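Local coordinates for protein ethylbenzene dehydrogenase beta-subunit (Aromatoleum aromaticum, PDB 2IVF) that carries three iron/sulfur (SF4) clusters and one fe3-s4 cluster as the ferredoxin-like subunit of a three-chain assembly, probably relaying electrons between its partner chains, at residues Lys210-Leu213 and Cys214-Ile218; Arg228-Gly232 and Arg233-Phe237; Thr291-Leu295 and Asp296-Gly300; Lys307-Leu310 and Ala311-Thr315. All coordinates share one frame; numbering follows the deposited sequence.

Contact 1 of 4, residues Lys210-Leu213 and Cys214-Ile218. With SF4 (iron/sulfur cluster), chain U.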
loop_
_atom_site.group_PDB
_atom_site.type_symbol
_atom_site.label_atom_id
_atom_site.label_comp_id
_atom_site.label_asym_id
_atom_site.label_seq_id
_atom_site.Cartn_x
_atom_site.Cartn_y
_atom_site.Cartn_z
ATOM N N LYS B 210 -20.797 -15.653 6.296
ATOM C CA LYS B 210 -21.012 -14.501 5.472
ATOM C C LYS B 210 -20.893 -13.230 6.323
ATOM O O LYS B 210 -20.897 -13.260 7.554
ATOM C CB LYS B 210 -22.444 -14.586 4.888
ATOM C CG LYS B 210 -23.542 -14.434 5.912
ATOM C CD LYS B 210 -24.919 -14.458 5.304
ATOM C CE LYS B 210 -25.281 -13.240 4.502
ATOM N NZ LYS B 210 -25.049 -11.980 5.271
ATOM N N CYS B 211 -20.881 -12.108 5.634
ATOM C CA CYS B 211 -20.958 -10.820 6.285
ATOM C C CYS B 211 -22.108 -10.790 7.261
ATOM O O CYS B 211 -23.229 -11.132 6.917
ATOM C CB CYS B 211 -21.092 -9.743 5.226
ATOM S SG CYS B 211 -21.505 -8.109 5.748
ATOM N N ILE B 212 -21.788 -10.409 8.493
ATOM C CA ILE B 212 -22.754 -10.292 9.592
ATOM C C ILE B 212 -23.180 -8.825 9.851
ATOM O O ILE B 212 -23.789 -8.492 10.865
ATOM C CB ILE B 212 -22.181 -10.966 10.861
ATOM C CG1 ILE B 212 -20.896 -10.271 11.353
ATOM C CG2 ILE B 212 -21.930 -12.460 10.540
ATOM C CD1 ILE B 212 -20.491 -10.653 12.816
ATOM N N LEU B 213 -22.914 -7.979 8.871
ATOM C CA LEU B 213 -22.999 -6.536 9.001
ATOM C C LEU B 213 -22.445 -6.063 10.352
ATOM O O LEU B 213 -22.963 -5.128 10.944
ATOM C CB LEU B 213 -24.407 -6.003 8.748
ATOM C CG LEU B 213 -24.480 -4.915 7.669
ATOM C CD1 LEU B 213 -25.935 -4.513 7.417
ATOM C CD2 LEU B 213 -23.597 -3.691 7.997
ATOM N N CYS B 214 -21.330 -6.675 10.786
ATOM C CA CYS B 214 -20.719 -6.343 12.073
ATOM C C CYS B 214 -21.735 -6.165 13.193
ATOM O O CYS B 214 -21.616 -5.230 13.965
ATOM C CB CYS B 214 -19.956 -5.049 11.958
ATOM S SG CYS B 214 -18.422 -5.182 11.047
ATOM N N TYR B 215 -22.742 -7.039 13.288
ATOM C CA TYR B 215 -23.801 -6.737 14.211
ATOM C C TYR B 215 -23.337 -6.546 15.655
ATOM O O TYR B 215 -23.982 -5.788 16.377
ATOM C CB TYR B 215 -24.971 -7.742 14.143
ATOM C CG TYR B 215 -24.649 -9.161 14.569
ATOM C CD1 TYR B 215 -24.631 -9.522 15.919
ATOM C CD2 TYR B 215 -24.405 -10.161 13.633
ATOM C CE1 TYR B 215 -24.354 -10.822 16.317
ATOM C CE2 TYR B 215 -24.113 -11.500 14.034
ATOM C CZ TYR B 215 -24.096 -11.808 15.379
ATOM O OH TYR B 215 -23.824 -13.097 15.820
ATOM N N PRO B 216 -22.283 -7.258 16.100
ATOM C CA PRO B 216 -21.793 -6.979 17.462
ATOM C C PRO B 216 -21.407 -5.489 17.667
ATOM O O PRO B 216 -21.560 -4.920 18.754
ATOM C CB PRO B 216 -20.548 -7.862 17.539
ATOM C CG PRO B 216 -20.886 -9.001 16.655
ATOM C CD PRO B 216 -21.457 -8.314 15.479
ATOM N N ARG B 217 -20.928 -4.875 16.606
ATOM C CA ARG B 217 -20.532 -3.458 16.663
ATOM C C ARG B 217 -21.735 -2.538 16.509
ATOM O O ARG B 217 -21.944 -1.631 17.325
ATOM C CB ARG B 217 -19.557 -3.134 15.544
ATOM C CG ARG B 217 -18.182 -3.689 15.789
ATOM C CD ARG B 217 -17.353 -3.621 14.571
ATOM N NE ARG B 217 -17.091 -2.246 14.041
ATOM C CZ ARG B 217 -15.927 -1.581 14.129
ATOM N NH1 ARG B 217 -14.879 -2.101 14.718
ATOM N NH2 ARG B 217 -15.789 -0.381 13.584
ATOM N N ILE B 218 -22.555 -2.814 15.492
ATOM C CA ILE B 218 -23.688 -1.968 15.216
ATOM C C ILE B 218 -24.719 -1.981 16.375
ATOM O O ILE B 218 -25.327 -0.977 16.656
ATOM C CB ILE B 218 -24.289 -2.210 13.807
ATOM C CG1 ILE B 218 -25.171 -3.386 13.806
ATOM C CG2 ILE B 218 -23.218 -2.174 12.632
ATOM C CD1 ILE B 218 -26.588 -2.957 14.183
HETATM FE FE1 SF4 U . -19.711 -7.250 6.707
HETATM FE FE2 SF4 U . -17.162 -7.573 7.254
HETATM FE FE3 SF4 U . -18.057 -5.163 6.469
HETATM FE FE4 SF4 U . -18.674 -6.016 8.945
HETATM S S1 SF4 U . -16.576 -5.517 8.163
HETATM S S2 SF4 U . -20.145 -5.141 7.444
HETATM S S3 SF4 U . -18.886 -8.309 8.598
HETATM S S4 SF4 U . -18.002 -7.142 5.217
#

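Contact 2 of 4, residues Arg228-Gly232 and Arg233-Phe237. With SF4 (iron/sulfur cluster), chain T.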
loop_
_atom_site.group_PDB
_atom_site.type_symbol
_atom_site.label_atom_id
_atom_site.label_comp_id
_atom_site.label_asym_id
_atom_site.label_seq_id
_atom_site.Cartn_x
_atom_site.Cartn_y
_atom_site.Cartn_z
ATOM N N ARG B 228 -16.391 2.092 8.437
ATOM C CA ARG B 228 -15.774 3.029 9.321
ATOM C C ARG B 228 -14.302 3.201 8.946
ATOM O O ARG B 228 -13.828 4.310 8.932
ATOM C CB ARG B 228 -15.864 2.610 10.780
ATOM C CG ARG B 228 -15.387 3.709 11.730
ATOM C CD ARG B 228 -15.531 3.296 13.213
ATOM N NE ARG B 228 -14.955 4.352 14.060
ATOM C CZ ARG B 228 -13.648 4.529 14.223
ATOM N NH1 ARG B 228 -12.786 3.687 13.667
ATOM N NH2 ARG B 228 -13.208 5.555 14.927
ATOM N N GLN B 229 -13.631 2.110 8.603
ATOM C CA GLN B 229 -12.184 2.148 8.343
ATOM C C GLN B 229 -11.702 2.556 6.949
ATOM O O GLN B 229 -10.501 2.538 6.662
ATOM C CB GLN B 229 -11.556 0.815 8.731
ATOM C CG GLN B 229 -11.702 0.526 10.246
ATOM C CD GLN B 229 -10.899 -0.646 10.735
ATOM O OE1 GLN B 229 -11.461 -1.607 11.226
ATOM N NE2 GLN B 229 -9.562 -0.599 10.548
ATOM N N CYS B 230 -12.616 2.972 6.090
ATOM C CA CYS B 230 -12.314 3.305 4.740
ATOM C C CYS B 230 -11.654 4.689 4.742
ATOM O O CYS B 230 -12.323 5.700 5.053
ATOM C CB CYS B 230 -13.571 3.386 3.956
ATOM S SG CYS B 230 -13.397 4.114 2.326
ATOM N N PRO B 231 -10.375 4.719 4.426
ATOM C CA PRO B 231 -9.700 5.993 4.369
ATOM C C PRO B 231 -10.113 6.894 3.237
ATOM O O PRO B 231 -9.847 8.091 3.299
ATOM C CB PRO B 231 -8.244 5.633 4.213
ATOM C CG PRO B 231 -8.140 4.177 4.294
ATOM C CD PRO B 231 -9.467 3.604 4.133
ATOM N N GLY B 232 -10.674 6.329 2.181
ATOM C CA GLY B 232 -11.110 7.112 1.050
ATOM C C GLY B 232 -12.395 7.887 1.309
ATOM O O GLY B 232 -12.762 8.730 0.500
ATOM N N ARG B 233 -13.036 7.630 2.435
ATOM C CA ARG B 233 -14.277 8.298 2.842
ATOM C C ARG B 233 -15.359 8.084 1.767
ATOM O O ARG B 233 -16.150 8.968 1.458
ATOM C CB ARG B 233 -14.020 9.789 3.151
ATOM C CG ARG B 233 -12.745 10.015 4.027
ATOM C CD ARG B 233 -12.336 11.455 4.168
ATOM N NE ARG B 233 -13.009 12.232 5.218
ATOM C CZ ARG B 233 -14.114 12.987 5.048
ATOM N NH1 ARG B 233 -14.699 13.140 3.859
ATOM N NH2 ARG B 233 -14.582 13.664 6.065
ATOM N N VAL B 234 -15.386 6.845 1.296
ATOM C CA VAL B 234 -16.207 6.358 0.192
ATOM C C VAL B 234 -17.562 5.873 0.656
ATOM O O VAL B 234 -18.504 5.777 -0.125
ATOM C CB VAL B 234 -15.395 5.171 -0.381
ATOM C CG1 VAL B 234 -16.180 4.180 -1.139
ATOM C CG2 VAL B 234 -14.149 5.721 -1.039
ATOM N N ARG B 235 -17.630 5.517 1.931
ATOM C CA ARG B 235 -18.682 4.687 2.457
ATOM C C ARG B 235 -19.651 5.505 3.305
ATOM O O ARG B 235 -19.236 6.286 4.134
ATOM C CB ARG B 235 -18.077 3.644 3.367
ATOM C CG ARG B 235 -17.044 2.717 2.779
ATOM C CD ARG B 235 -17.648 1.810 1.829
ATOM N NE ARG B 235 -16.717 0.765 1.462
ATOM C CZ ARG B 235 -16.792 -0.514 1.854
ATOM N NH1 ARG B 235 -17.734 -0.946 2.663
ATOM N NH2 ARG B 235 -15.894 -1.372 1.407
ATOM N N ALA B 236 -20.937 5.332 3.098
ATOM C CA ALA B 236 -21.919 5.818 4.029
ATOM C C ALA B 236 -22.804 4.671 4.471
ATOM O O ALA B 236 -22.960 3.662 3.773
ATOM C CB ALA B 236 -22.772 6.970 3.386
ATOM N N PHE B 237 -23.405 4.844 5.638
ATOM C CA PHE B 237 -24.048 3.748 6.302
ATOM C C PHE B 237 -25.235 4.292 7.070
ATOM O O PHE B 237 -25.180 5.386 7.634
ATOM C CB PHE B 237 -23.093 3.108 7.319
ATOM C CG PHE B 237 -23.682 1.916 8.036
ATOM C CD1 PHE B 237 -24.083 0.810 7.331
ATOM C CD2 PHE B 237 -23.821 1.899 9.430
ATOM C CE1 PHE B 237 -24.621 -0.306 8.002
ATOM C CE2 PHE B 237 -24.333 0.791 10.095
ATOM C CZ PHE B 237 -24.741 -0.295 9.396
HETATM FE FE1 SF4 T . -12.153 1.639 -1.561
HETATM FE FE2 SF4 T . -12.188 -0.095 0.562
HETATM FE FE3 SF4 T . -12.446 2.560 0.909
HETATM FE FE4 SF4 T . -10.006 1.623 0.222
HETATM S S1 SF4 T . -11.112 1.165 2.132
HETATM S S2 SF4 T . -11.082 3.453 -0.640
HETATM S S3 SF4 T . -10.671 -0.070 -1.160
HETATM S S4 SF4 T . -13.917 1.165 -0.212
#

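Contact 3 of 4, residues Thr291-Leu295 and Asp296-Gly300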
loop_
_atom_site.group_PDB
_atom_site.type_symbol
_atom_site.label_atom_id
_atom_site.label_comp_id
_atom_site.label_asym_id
_atom_site.label_seq_id
_atom_site.Cartn_x
_atom_site.Cartn_y
_atom_site.Cartn_z
ATOM N N THR B 291 -16.365 10.982 -20.897
ATOM C CA THR B 291 -15.707 9.870 -20.224
ATOM C C THR B 291 -15.336 8.742 -21.213
ATOM O O THR B 291 -16.034 8.506 -22.206
ATOM C CB THR B 291 -16.523 9.261 -19.056
ATOM O OG1 THR B 291 -15.739 8.236 -18.425
ATOM C CG2 THR B 291 -17.864 8.598 -19.543
ATOM N N ARG B 292 -14.234 8.062 -20.941
ATOM C CA ARG B 292 -13.870 6.848 -21.669
ATOM C C ARG B 292 -14.624 5.598 -21.179
ATOM O O ARG B 292 -14.579 4.552 -21.837
ATOM C CB ARG B 292 -12.403 6.588 -21.522
ATOM C CG ARG B 292 -12.124 6.294 -20.049
ATOM C CD ARG B 292 -10.814 6.372 -19.693
ATOM N NE ARG B 292 -10.146 7.612 -19.965
ATOM C CZ ARG B 292 -8.858 7.643 -20.271
ATOM N NH1 ARG B 292 -8.157 6.518 -20.287
ATOM N NH2 ARG B 292 -8.260 8.787 -20.506
ATOM N N ILE B 293 -15.281 5.662 -20.027
ATOM C CA ILE B 293 -15.922 4.443 -19.500
ATOM C C ILE B 293 -17.188 4.229 -20.325
ATOM O O ILE B 293 -18.048 5.122 -20.410
ATOM C CB ILE B 293 -16.317 4.503 -18.018
ATOM C CG1 ILE B 293 -15.111 4.830 -17.132
ATOM C CG2 ILE B 293 -17.001 3.161 -17.624
ATOM C CD1 ILE B 293 -15.463 5.038 -15.720
ATOM N N PRO B 294 -17.282 3.074 -20.982
ATOM C CA PRO B 294 -18.447 2.834 -21.792
ATOM C C PRO B 294 -19.700 2.728 -20.955
ATOM O O PRO B 294 -19.741 2.040 -19.918
ATOM C CB PRO B 294 -18.126 1.521 -22.498
ATOM C CG PRO B 294 -16.620 1.398 -22.394
ATOM C CD PRO B 294 -16.316 1.962 -21.069
ATOM N N LEU B 295 -20.720 3.439 -21.372
ATOM C CA LEU B 295 -21.926 3.482 -20.555
ATOM C C LEU B 295 -22.528 2.069 -20.408
ATOM O O LEU B 295 -23.039 1.713 -19.346
ATOM C CB LEU B 295 -22.934 4.443 -21.175
ATOM C CG LEU B 295 -24.335 4.579 -20.582
ATOM C CD1 LEU B 295 -24.287 4.977 -19.096
ATOM C CD2 LEU B 295 -25.195 5.547 -21.462
ATOM N N ASP B 296 -22.487 1.265 -21.469
ATOM C CA ASP B 296 -23.146 -0.025 -21.402
ATOM C C ASP B 296 -22.479 -0.946 -20.401
ATOM O O ASP B 296 -23.144 -1.772 -19.803
ATOM C CB ASP B 296 -23.320 -0.684 -22.791
ATOM C CG ASP B 296 -22.003 -0.910 -23.523
ATOM O OD1 ASP B 296 -20.985 -0.313 -23.165
ATOM O OD2 ASP B 296 -21.993 -1.678 -24.513
ATOM N N VAL B 297 -21.185 -0.752 -20.164
ATOM C CA VAL B 297 -20.470 -1.465 -19.124
ATOM C C VAL B 297 -20.997 -1.109 -17.746
ATOM O O VAL B 297 -21.345 -1.991 -16.973
ATOM C CB VAL B 297 -18.923 -1.195 -19.220
ATOM C CG1 VAL B 297 -18.168 -1.784 -18.021
ATOM C CG2 VAL B 297 -18.395 -1.817 -20.524
ATOM N N LEU B 298 -21.168 0.183 -17.478
ATOM C CA LEU B 298 -21.670 0.619 -16.194
ATOM C C LEU B 298 -23.138 0.217 -16.043
ATOM O O LEU B 298 -23.547 -0.162 -14.954
ATOM C CB LEU B 298 -21.510 2.123 -15.967
ATOM C CG LEU B 298 -20.085 2.615 -15.879
ATOM C CD1 LEU B 298 -20.022 4.120 -15.596
ATOM C CD2 LEU B 298 -19.390 1.862 -14.773
ATOM N N GLU B 299 -23.890 0.267 -17.126
ATOM C CA GLU B 299 -25.280 -0.193 -17.123
ATOM C C GLU B 299 -25.369 -1.684 -16.809
ATOM O O GLU B 299 -26.341 -2.130 -16.197
ATOM C CB GLU B 299 -25.983 0.048 -18.465
ATOM C CG GLU B 299 -26.288 1.501 -18.743
ATOM C CD GLU B 299 -26.905 1.734 -20.087
ATOM O OE1 GLU B 299 -26.782 0.860 -20.956
ATOM O OE2 GLU B 299 -27.512 2.810 -20.270
ATOM N N GLY B 300 -24.368 -2.453 -17.216
ATOM C CA GLY B 300 -24.372 -3.863 -16.942
ATOM C C GLY B 300 -24.342 -4.137 -15.451
ATOM O O GLY B 300 -24.955 -5.118 -14.984
#

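Contact 4 of 4, residues Lys307-Leu310 and Ala311-Thr315. With PO4 (phosphate ion), chain P.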
loop_
_atom_site.group_PDB
_atom_site.type_symbol
_atom_site.label_atom_id
_atom_site.label_comp_id
_atom_site.label_asym_id
_atom_site.label_seq_id
_atom_site.Cartn_x
_atom_site.Cartn_y
_atom_site.Cartn_z
ATOM N N LYS B 307 -26.855 6.623 -16.843
ATOM C CA LYS B 307 -26.723 7.846 -17.642
ATOM C C LYS B 307 -27.240 9.079 -16.891
ATOM O O LYS B 307 -26.593 10.141 -16.898
ATOM C CB LYS B 307 -27.508 7.701 -18.956
ATOM C CG LYS B 307 -27.340 8.855 -19.931
ATOM C CD LYS B 307 -27.903 8.460 -21.295
ATOM C CE LYS B 307 -27.494 9.389 -22.402
ATOM N NZ LYS B 307 -28.403 9.135 -23.639
ATOM N N ARG B 308 -28.432 8.961 -16.302
ATOM C CA ARG B 308 -29.028 10.028 -15.499
ATOM C C ARG B 308 -28.102 10.389 -14.341
ATOM O O ARG B 308 -27.764 11.554 -14.110
ATOM C CB ARG B 308 -30.434 9.601 -14.961
ATOM C CG ARG B 308 -31.077 10.666 -13.981
ATOM C CD ARG B 308 -32.412 10.258 -13.336
ATOM N NE ARG B 308 -32.212 9.047 -12.586
ATOM C CZ ARG B 308 -31.714 8.974 -11.349
ATOM N NH1 ARG B 308 -31.427 10.072 -10.637
ATOM N NH2 ARG B 308 -31.519 7.766 -10.826
ATOM N N VAL B 309 -27.640 9.366 -13.650
ATOM C CA VAL B 309 -26.801 9.606 -12.508
ATOM C C VAL B 309 -25.527 10.356 -12.887
ATOM O O VAL B 309 -25.152 11.313 -12.222
ATOM C CB VAL B 309 -26.493 8.326 -11.803
ATOM C CG1 VAL B 309 -25.422 8.575 -10.704
ATOM C CG2 VAL B 309 -27.857 7.768 -11.265
ATOM N N LEU B 310 -24.876 9.944 -13.962
ATOM C CA LEU B 310 -23.650 10.601 -14.367
ATOM C C LEU B 310 -23.945 12.051 -14.695
ATOM O O LEU B 310 -23.160 12.967 -14.365
ATOM C CB LEU B 310 -22.994 9.850 -15.550
ATOM C CG LEU B 310 -22.489 8.434 -15.227
ATOM C CD1 LEU B 310 -21.968 7.755 -16.513
ATOM C CD2 LEU B 310 -21.411 8.422 -14.126
ATOM N N ALA B 311 -25.097 12.287 -15.326
ATOM C CA ALA B 311 -25.471 13.631 -15.704
ATOM C C ALA B 311 -25.707 14.529 -14.454
ATOM O O ALA B 311 -25.334 15.701 -14.451
ATOM C CB ALA B 311 -26.676 13.601 -16.610
ATOM N N VAL B 312 -26.327 13.941 -13.429
ATOM C CA VAL B 312 -26.607 14.610 -12.149
ATOM C C VAL B 312 -25.254 14.924 -11.485
ATOM O O VAL B 312 -25.049 16.026 -10.988
ATOM C CB VAL B 312 -27.475 13.723 -11.261
ATOM C CG1 VAL B 312 -27.612 14.297 -9.793
ATOM C CG2 VAL B 312 -28.844 13.528 -11.886
ATOM N N LEU B 313 -24.348 13.953 -11.441
ATOM C CA LEU B 313 -23.049 14.173 -10.828
ATOM C C LEU B 313 -22.332 15.333 -11.502
ATOM O O LEU B 313 -21.762 16.186 -10.829
ATOM C CB LEU B 313 -22.170 12.946 -10.897
ATOM C CG LEU B 313 -22.616 11.757 -10.024
ATOM C CD1 LEU B 313 -21.858 10.519 -10.358
ATOM C CD2 LEU B 313 -22.443 12.105 -8.535
ATOM N N HIS B 314 -22.355 15.353 -12.823
ATOM C CA HIS B 314 -21.655 16.409 -13.538
ATOM C C HIS B 314 -22.341 17.724 -13.330
ATOM O O HIS B 314 -21.666 18.727 -13.146
ATOM C CB HIS B 314 -21.465 16.026 -14.992
ATOM C CG HIS B 314 -20.439 14.949 -15.179
ATOM N ND1 HIS B 314 -19.084 15.163 -14.967
ATOM C CD2 HIS B 314 -20.565 13.634 -15.475
ATOM C CE1 HIS B 314 -18.426 14.036 -15.169
ATOM N NE2 HIS B 314 -19.302 13.088 -15.466
ATOM N N THR B 315 -23.685 17.741 -13.301
ATOM C CA THR B 315 -24.402 18.988 -13.131
ATOM C C THR B 315 -24.103 19.557 -11.742
ATOM O O THR B 315 -23.796 20.752 -11.573
ATOM C CB THR B 315 -25.902 18.788 -13.315
ATOM O OG1 THR B 315 -26.098 18.395 -14.665
ATOM C CG2 THR B 315 -26.685 20.072 -13.105
HETATM P P PO4 P . -18.260 18.520 -14.644
HETATM O O1 PO4 P . -19.260 19.257 -13.757
HETATM O O2 PO4 P . -18.024 17.133 -14.032
HETATM O O3 PO4 P . -18.791 18.378 -16.065
HETATM O O4 PO4 P . -16.960 19.297 -14.665
#

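Contact 1 of 4, residues Lys210-Leu213 and Cys214-Ile218
I212 lies against the rim of the Y215 ring. Its CB sits 3.6 Å from Y215 CD2, and the two side chains cross obliquely. CG of Y215 stands between the backbone N and the carbonyl carbon (chi1 65°), which turns the CD2/CE2 side of the ring toward I212; I212 O lies near the ring plane at its edge. P216 comes over one face of the same ring with its CD, offset toward the rim. The I212 chain runs on to P216 at about a right angle, I212 CD1 to P216 CD 3.7 Å.

Backbone bonding is thin here: Y215 N gives I212 O a weak, bent bond of 3.0 Å. Stronger support comes at C214, the N-cap residue, whose carbonyl O takes N-H groups from both R217 and I218. L213 and C214 both have positive phi, and the turn they make brings two cysteines to one cluster: C211 SG binds iron FE1 at 2.2 Å and C214 SG binds iron FE4 at 2.3 Å. L213 N also donates to C211 SG (3.4 Å, 151°), a bond that would temper charge on the sulfur. The K210 side chain curls round so that NZ donates to C211 O, in the carbonyl plane, and to V177 O.

C211 and C214 form a CxxC pair of a 4Fe-4S site whose pocket includes C38 and C226. The turn joins strand 207-210 to helix 215-218. W42 of helix 33-42 packs on I212, C214 and P216, strand 177-179 lies beside I212 and Y215, and Y215 OH bonds E65 O of the alpha-subunit chain.

Contact 2 of 4, residues Arg228-Gly232 and Arg233-Phe237
R233 closes a type I turn on C230: its backbone N reaches C230 O at 3.3 Å, a weak bond but a fairly straight one. R233 itself has positive phi, and its side chain leaves the turn bent at chi3. The guanidinium bonds S334 O and makes salt bridges to D121 and E270 of the alpha-subunit chain.

V234 follows with a backbone N-H aimed at C230 SG (3.5 Å from V234 N, 165°), while its CB also stands 3.5 Å from that sulfur. The thiolate is thus held between iron FE3, at 2.3 Å from C230 SG, and the V234 backbone, and the N-H probably draws off some of its negative charge. V234 CG1 and CG2 lie against sulfides S4 and S2 of the cluster.

R235 returns toward the cysteine, R235 CG to C230 CB 3.7 Å. Bending at chi2 (-69°) carries its guanidinium alongside the cluster. Sulfide S4 lies in the guanidinium plane at its edge, with R235 NE 3.3 Å away. N227 and N54 hold the other nitrogens, fixing the group's rotation and placing its positive charge beside the metal centre.

A236 and F237 continue as strand 235-239, hydrogen-bonded to strand 19-24 through A236 and V22. A remote cysteine followed by proline, C230-P231, which shares its pocket with C28, C31 and C34, is the pattern of bacterial-type 4Fe-4S ferredoxin sites.

Contact 3 of 4, residues Thr291-Leu295 and Asp296-Gly300
Backbone bonds join P294 and L295 to the first turn of helix 295-302. L295 O accepts from E299 N at 2.8 Å, a nearly straight bond of 163°. P294, at the N-cap position, offers its carbonyl O to two successive donors, V297 N at 3.2 Å and L298 N at 3.4 Å; both bonds are weak, the first because it is strongly bent.

Apolar packing fills the side of that turn. I293 CG2 sits 3.6 Å from L298 CG, facing the fork of the leucine, and the two chains cross at about a right angle. The proline ring and V297 lie side by side and point the same way, with P294 CB 3.9 Å from V297 CG2. V297 CG2 is set beside its own backbone N, on the flank that faces the P294 ring.

Before the helix, three residues ahead of the P294 N-cap position, T291 makes an ST turn: its OG1 accepts from I293 N at 3.1 Å. The same hydroxyl donates to M276 O, tying the loop to a neighbouring part of the chain.

Carboxylates meet aliphatic carbon rather than charge across the joint. The E299 chain extends beyond CG and brings OE2 to 3.6 Å from L295 CG, while D296 OD1 turns back to 3.5 Å from P294 CB. Outside the segments, L298 packs on F145 of strand 141-149 and on V306 of helix 306-321. The R292 guanidinium bonds the carbonyls of P142, A278 and R279.

Contact 4 of 4, residues Lys307-Leu310 and Ala311-Thr315
H314 comes back over L310 one turn earlier in helix 306-321. Backbone H314 N bonds L310 O at 3.0 Å, and ring carbon CD2 approaches the same oxygen obliquely. With CG anti to the carbonyl carbon (chi1 -72°), the imidazole lies back along the helix and presents ND1 to a phosphate ion. ND1 donates to O2 of the phosphate, which stands at the ring edge near its plane; the modelled bond is very short, so its exact length is doubtful.

The helix turn under this group is regular. A311 N bonds K307 O, V312 N bonds R308 O at 2.9 Å and L313 N bonds V309 O at 2.9 Å. A311 O accepts twice, from T315 N and from T315 OG1 (2.8 Å), which reach it from opposite faces of the carbonyl plane.

Side chains one turn apart run side by side: V309 CG1 lies 4.1 Å from L313 CD1, and R308 CG 4.2 Å from V312 CG2. L313 is held further by L328, M329 and L332 of helix 327-333. The R308 guanidinium turns away to E305 and K255 O.

R317 and R321, further along the chain, also hydrogen-bond the phosphate, which probably came from the crystallisation liquor. With H314 they form a basic surface patch able to take up an anion; the phosphate may favour a protonated imidazole, though the doubtful bond length leaves this uncertain.

How the contacts relate
Contacts 1 and 2 are buried, belong to the 4Fe-4S dicluster domain, and each ligates a different SF4 cluster, contact 1 through two cysteines and contact 2 through one. They touch through L213 and I218 against F237, and R217 against R228. Contacts 3 and 4 contain no metal and are only partly buried; their helices, 295-302 and 306-321, follow each other and meet through L295 with K307 and L298 with L310. Polar chemistry shifts accordingly: sulfur-metal and N-H to sulfur bonds mark the inner pair, whereas main-chain helix bonds dominate contacts 3 and 4, with a phosphate ion at contact 4. Contacts 1 and 3 lie on opposite sides of the chain's centre, their centres 33 Å apart.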